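Local coordinates for protein galactitol 1-phosphate 5-dehydrogenase (Escherichia coli, PDB 4UEJ) that oxidises galactitol 1-phosphate to D-tagatose 6-phosphate with NAD(+), as a homodimeric zinc-containing dehydrogenase of galactitol metabolism, at residues A[80-92]-A[99-111]. Numbering follows the deposited sequence.
With ZN (zinc ion), chain C.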
loop_
_atom_site.group_PDB
_atom_site.type_symbol
_atom_site.label_atom_id
_atom_site.label_comp_id
_atom_site.label_asym_id
_atom_site.label_seq_id
_atom_site.Cartn_x
_atom_site.Cartn_y
_atom_site.Cartn_z
ATOM N N ALA A 80 22.222 -23.308 -23.349
ATOM C CA ALA A 80 22.297 -21.958 -22.808
ATOM C C ALA A 80 21.279 -21.783 -21.699
ATOM O O ALA A 80 20.131 -22.195 -21.843
ATOM C CB ALA A 80 22.061 -20.938 -23.903
ATOM N N VAL A 81 21.700 -21.172 -20.594
ATOM C CA VAL A 81 20.806 -20.930 -19.467
ATOM C C VAL A 81 21.035 -19.559 -18.840
ATOM O O VAL A 81 22.116 -18.979 -18.958
ATOM C CB VAL A 81 20.975 -22.002 -18.357
ATOM C CG1 VAL A 81 20.530 -23.365 -18.852
ATOM C CG2 VAL A 81 22.418 -22.043 -17.872
ATOM N N ALA A 82 19.997 -19.043 -18.191
ATOM C CA ALA A 82 20.145 -17.943 -17.244
ATOM C C ALA A 82 19.987 -18.505 -15.853
ATOM O O ALA A 82 19.298 -19.493 -15.672
ATOM C CB ALA A 82 19.109 -16.858 -17.487
ATOM N N CYS A 83 20.608 -17.868 -14.870
ATOM C CA CYS A 83 20.430 -18.289 -13.492
ATOM C C CYS A 83 19.108 -17.792 -12.906
ATOM O O CYS A 83 18.744 -16.636 -13.088
ATOM C CB CYS A 83 21.584 -17.788 -12.642
ATOM S SG CYS A 83 21.441 -18.191 -10.906
ATOM N N VAL A 84 18.412 -18.694 -12.214
ATOM C CA VAL A 84 17.263 -18.368 -11.381
ATOM C C VAL A 84 17.789 -18.417 -9.953
ATOM O O VAL A 84 17.953 -19.496 -9.397
ATOM C CB VAL A 84 16.113 -19.365 -11.576
ATOM C CG1 VAL A 84 14.898 -18.970 -10.732
ATOM C CG2 VAL A 84 15.745 -19.460 -13.041
ATOM N N PRO A 85 18.125 -17.253 -9.380
ATOM C CA PRO A 85 19.021 -17.303 -8.217
ATOM C C PRO A 85 18.361 -17.708 -6.900
ATOM O O PRO A 85 19.066 -18.174 -6.010
ATOM C CB PRO A 85 19.563 -15.869 -8.130
ATOM C CG PRO A 85 18.509 -15.015 -8.827
ATOM C CD PRO A 85 17.995 -15.892 -9.938
ATOM N N LEU A 86 17.050 -17.536 -6.786
ATOM C CA LEU A 86 16.322 -17.926 -5.569
ATOM C C LEU A 86 16.108 -19.420 -5.536
ATOM O O LEU A 86 15.706 -20.004 -6.537
ATOM C CB LEU A 86 14.963 -17.220 -5.494
ATOM C CG LEU A 86 14.063 -17.750 -4.359
ATOM C CD1 LEU A 86 14.613 -17.211 -3.120
ATOM C CD2 LEU A 86 12.624 -17.367 -4.507
ATOM N N LEU A 87 16.360 -20.043 -4.389
ATOM C CA LEU A 87 15.979 -21.436 -4.215
ATOM C C LEU A 87 15.032 -21.552 -3.034
ATOM O O LEU A 87 15.469 -21.614 -1.885
ATOM C CB LEU A 87 17.203 -22.334 -4.010
ATOM C CG LEU A 87 16.910 -23.840 -3.987
ATOM C CD1 LEU A 87 16.448 -24.336 -5.354
ATOM C CD2 LEU A 87 18.109 -24.648 -3.487
ATOM N N PRO A 88 13.721 -21.571 -3.312
ATOM C CA PRO A 88 12.758 -21.820 -2.238
ATOM C C PRO A 88 12.823 -23.275 -1.779
ATOM O O PRO A 88 13.410 -24.125 -2.471
ATOM C CB PRO A 88 11.405 -21.498 -2.882
ATOM C CG PRO A 88 11.618 -21.571 -4.331
ATOM C CD PRO A 88 13.081 -21.387 -4.623
ATOM N N CYS A 89 12.219 -23.562 -0.630
ATOM C CA CYS A 89 12.234 -24.918 -0.078
ATOM C C CYS A 89 11.181 -25.803 -0.752
ATOM O O CYS A 89 11.317 -27.037 -0.770
ATOM C CB CYS A 89 12.017 -24.889 1.443
ATOM S SG CYS A 89 10.286 -24.732 1.996
ATOM N N PHE A 90 10.144 -25.153 -1.288
ATOM C CA PHE A 90 9.041 -25.782 -2.023
ATOM C C PHE A 90 8.125 -26.661 -1.183
ATOM O O PHE A 90 7.272 -27.370 -1.733
ATOM C CB PHE A 90 9.570 -26.612 -3.199
ATOM C CG PHE A 90 10.153 -25.790 -4.295
ATOM C CD1 PHE A 90 9.357 -24.933 -5.031
ATOM C CD2 PHE A 90 11.500 -25.890 -4.607
ATOM C CE1 PHE A 90 9.901 -24.174 -6.049
ATOM C CE2 PHE A 90 12.048 -25.135 -5.620
ATOM C CZ PHE A 90 11.246 -24.284 -6.347
ATOM N N THR A 91 8.280 -26.627 0.137
ATOM C CA THR A 91 7.483 -27.516 0.984
ATOM C C THR A 91 6.837 -26.834 2.192
ATOM O O THR A 91 6.117 -27.484 2.941
ATOM C CB THR A 91 8.330 -28.694 1.508
ATOM O OG1 THR A 91 9.367 -28.197 2.361
ATOM C CG2 THR A 91 8.946 -29.470 0.344
ATOM N N CYS A 92 7.093 -25.543 2.383
ATOM C CA CYS A 92 6.445 -24.796 3.470
ATOM C C CYS A 92 5.109 -24.255 2.964
ATOM O O CYS A 92 4.872 -24.251 1.760
ATOM C CB CYS A 92 7.331 -23.656 3.957
ATOM S SG CYS A 92 7.519 -22.323 2.748
ATOM N N PHE A 99 3.936 -18.484 -2.877
ATOM C CA PHE A 99 4.575 -17.329 -2.271
ATOM C C PHE A 99 6.061 -17.597 -2.028
ATOM O O PHE A 99 6.505 -17.644 -0.884
ATOM C CB PHE A 99 3.889 -16.977 -0.952
ATOM C CG PHE A 99 2.427 -16.643 -1.092
ATOM C CD1 PHE A 99 1.900 -16.249 -2.315
ATOM C CD2 PHE A 99 1.589 -16.709 0.000
ATOM C CE1 PHE A 99 0.565 -15.933 -2.444
ATOM C CE2 PHE A 99 0.250 -16.387 -0.116
ATOM C CZ PHE A 99 -0.266 -16.005 -1.339
ATOM N N TYR A 100 6.824 -17.759 -3.103
ATOM C CA TYR A 100 8.190 -18.276 -2.987
ATOM C C TYR A 100 9.110 -17.288 -2.320
ATOM O O TYR A 100 10.033 -17.663 -1.590
ATOM C CB TYR A 100 8.742 -18.630 -4.358
ATOM C CG TYR A 100 7.899 -19.646 -5.083
ATOM C CD1 TYR A 100 7.807 -20.951 -4.622
ATOM C CD2 TYR A 100 7.210 -19.305 -6.245
ATOM C CE1 TYR A 100 7.035 -21.885 -5.283
ATOM C CE2 TYR A 100 6.439 -20.232 -6.913
ATOM C CZ TYR A 100 6.353 -21.521 -6.429
ATOM O OH TYR A 100 5.586 -22.452 -7.090
ATOM N N SER A 101 8.849 -16.013 -2.567
ATOM C CA SER A 101 9.681 -14.967 -2.017
ATOM C C SER A 101 9.396 -14.729 -0.536
ATOM O O SER A 101 10.099 -13.957 0.118
ATOM C CB SER A 101 9.492 -13.686 -2.832
ATOM O OG SER A 101 9.828 -13.963 -4.183
ATOM N N GLN A 102 8.384 -15.415 -0.007
ATOM C CA GLN A 102 8.130 -15.401 1.428
ATOM C C GLN A 102 8.538 -16.712 2.091
ATOM O O GLN A 102 8.221 -16.951 3.261
ATOM C CB GLN A 102 6.650 -15.109 1.722
ATOM C CG GLN A 102 6.249 -13.649 1.466
ATOM C CD GLN A 102 6.054 -13.349 -0.005
ATOM O OE1 GLN A 102 5.396 -14.102 -0.716
ATOM N NE2 GLN A 102 6.636 -12.245 -0.473
ATOM N N CYS A 103 9.237 -17.563 1.351
ATOM C CA CYS A 103 9.781 -18.776 1.958
ATOM C C CYS A 103 10.719 -18.374 3.101
ATOM O O CYS A 103 11.545 -17.479 2.940
ATOM C CB CYS A 103 10.522 -19.619 0.916
ATOM S SG CYS A 103 11.252 -21.088 1.609
ATOM N N ALA A 104 10.576 -19.004 4.259
ATOM C CA ALA A 104 11.406 -18.643 5.408
ATOM C C ALA A 104 12.793 -19.265 5.278
ATOM O O ALA A 104 13.762 -18.775 5.863
ATOM C CB ALA A 104 10.746 -19.076 6.705
ATOM N N LYS A 105 12.883 -20.338 4.496
ATOM C CA LYS A 105 14.140 -21.061 4.329
ATOM C C LYS A 105 14.583 -21.110 2.873
ATOM O O LYS A 105 14.741 -22.194 2.308
ATOM C CB LYS A 105 14.006 -22.481 4.873
ATOM C CG LYS A 105 15.213 -22.964 5.661
ATOM C CD LYS A 105 15.318 -24.480 5.635
ATOM C CE LYS A 105 15.785 -25.016 6.981
ATOM N NZ LYS A 105 16.418 -26.355 6.866
ATOM N N TYR A 106 14.779 -19.949 2.258
ATOM C CA TYR A 106 15.228 -19.939 0.869
ATOM C C TYR A 106 16.714 -19.621 0.772
ATOM O O TYR A 106 17.268 -18.915 1.614
ATOM C CB TYR A 106 14.396 -18.970 0.016
ATOM C CG TYR A 106 14.528 -17.469 0.254
ATOM C CD1 TYR A 106 15.663 -16.760 -0.150
ATOM C CD2 TYR A 106 13.478 -16.747 0.809
ATOM C CE1 TYR A 106 15.750 -15.388 0.021
ATOM C CE2 TYR A 106 13.565 -15.376 1.000
ATOM C CZ TYR A 106 14.701 -14.703 0.606
ATOM O OH TYR A 106 14.777 -13.340 0.790
ATOM N N ASP A 107 17.359 -20.189 -0.241
ATOM C CA ASP A 107 18.736 -19.846 -0.557
ATOM C C ASP A 107 18.716 -18.804 -1.658
ATOM O O ASP A 107 17.710 -18.628 -2.345
ATOM C CB ASP A 107 19.532 -21.076 -0.998
ATOM C CG ASP A 107 21.012 -20.961 -0.683
ATOM O OD1 ASP A 107 21.483 -19.844 -0.351
ATOM O OD2 ASP A 107 21.704 -21.996 -0.765
ATOM N N PHE A 108 19.813 -18.084 -1.817
ATOM C CA PHE A 108 19.861 -17.111 -2.891
ATOM C C PHE A 108 21.270 -17.020 -3.435
ATOM O O PHE A 108 22.205 -16.670 -2.718
ATOM C CB PHE A 108 19.380 -15.739 -2.422
ATOM C CG PHE A 108 19.065 -14.818 -3.548
ATOM C CD1 PHE A 108 20.059 -14.052 -4.136
ATOM C CD2 PHE A 108 17.782 -14.747 -4.055
ATOM C CE1 PHE A 108 19.769 -13.218 -5.191
ATOM C CE2 PHE A 108 17.497 -13.930 -5.101
ATOM C CZ PHE A 108 18.482 -13.150 -5.669
ATOM N N ILE A 109 21.411 -17.372 -4.706
ATOM C CA ILE A 109 22.706 -17.374 -5.360
ATOM C C ILE A 109 23.213 -15.935 -5.472
ATOM O O ILE A 109 22.554 -15.080 -6.055
ATOM C CB ILE A 109 22.598 -18.050 -6.735
ATOM C CG1 ILE A 109 22.312 -19.543 -6.538
ATOM C CG2 ILE A 109 23.847 -17.807 -7.583
ATOM C CD1 ILE A 109 21.646 -20.185 -7.731
ATOM N N GLY A 110 24.370 -15.670 -4.878
ATOM C CA GLY A 110 24.953 -14.341 -4.906
ATOM C C GLY A 110 24.572 -13.475 -3.721
ATOM O O GLY A 110 24.843 -12.274 -3.710
ATOM N N SER A 111 23.952 -14.072 -2.710
ATOM C CA SER A 111 23.615 -13.325 -1.501
ATOM C C SER A 111 23.710 -14.225 -0.270
ATOM O O SER A 111 24.451 -13.930 0.671
ATOM C CB SER A 111 22.216 -12.718 -1.611
ATOM O OG SER A 111 21.883 -11.982 -0.441
HETATM ZN ZN ZN C . 9.373 -22.661 1.373
HETATM O O HOH W 1 15.781 -23.706 0.036
#
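C89, C92 and C103 bind one zinc ion through their SG atoms, the metal lying 2.5 Å from C103 SG, and C95 supplies the fourth thiolate. C103 SG also accepts a hydrogen bond from C89 N at 3.5 Å, while C89 SG takes one from T91 N; such N-H donors probably temper the charge on the thiolates. C103 reaches the metal from its own segment because its SG is swung away from the backbone N (chi1 178°). Further along, L87 and D107 form an antiparallel hydrogen-bonded pair: L87 N meets D107 O at 2.8 Å, almost straight at 177°, and D107 N returns a bond to L87 O. I109 N donates a nearly straight hydrogen bond to P85 O just past the L86-F108 pair, and a water bridges L87 O and K105 O. This short two-stranded antiparallel sheet lies at the base of the structural-zinc lobe of the zinc-containing alcohol dehydrogenase fold, in its GroES-like domain. Beyond it, P85 CB sits over one face of the F108 ring, 4.1 Å from its centroid, and L86 CB approaches F108 CD2 at 4.0 Å. Because H59, a ligand of the separate, probably catalytic zinc, meets F108 edge-to-face, an alanine in place of F108 would probably open a gap over P85 CB and leave the H59 ring less restrained. P88 CG packs 3.9 Å from Y100 CD1; the Y100 ring lies oblique to F90, planes at 67°, and W294 contacts both edge-to-face. I109 CD1 reaches C83 SG at 3.8 Å.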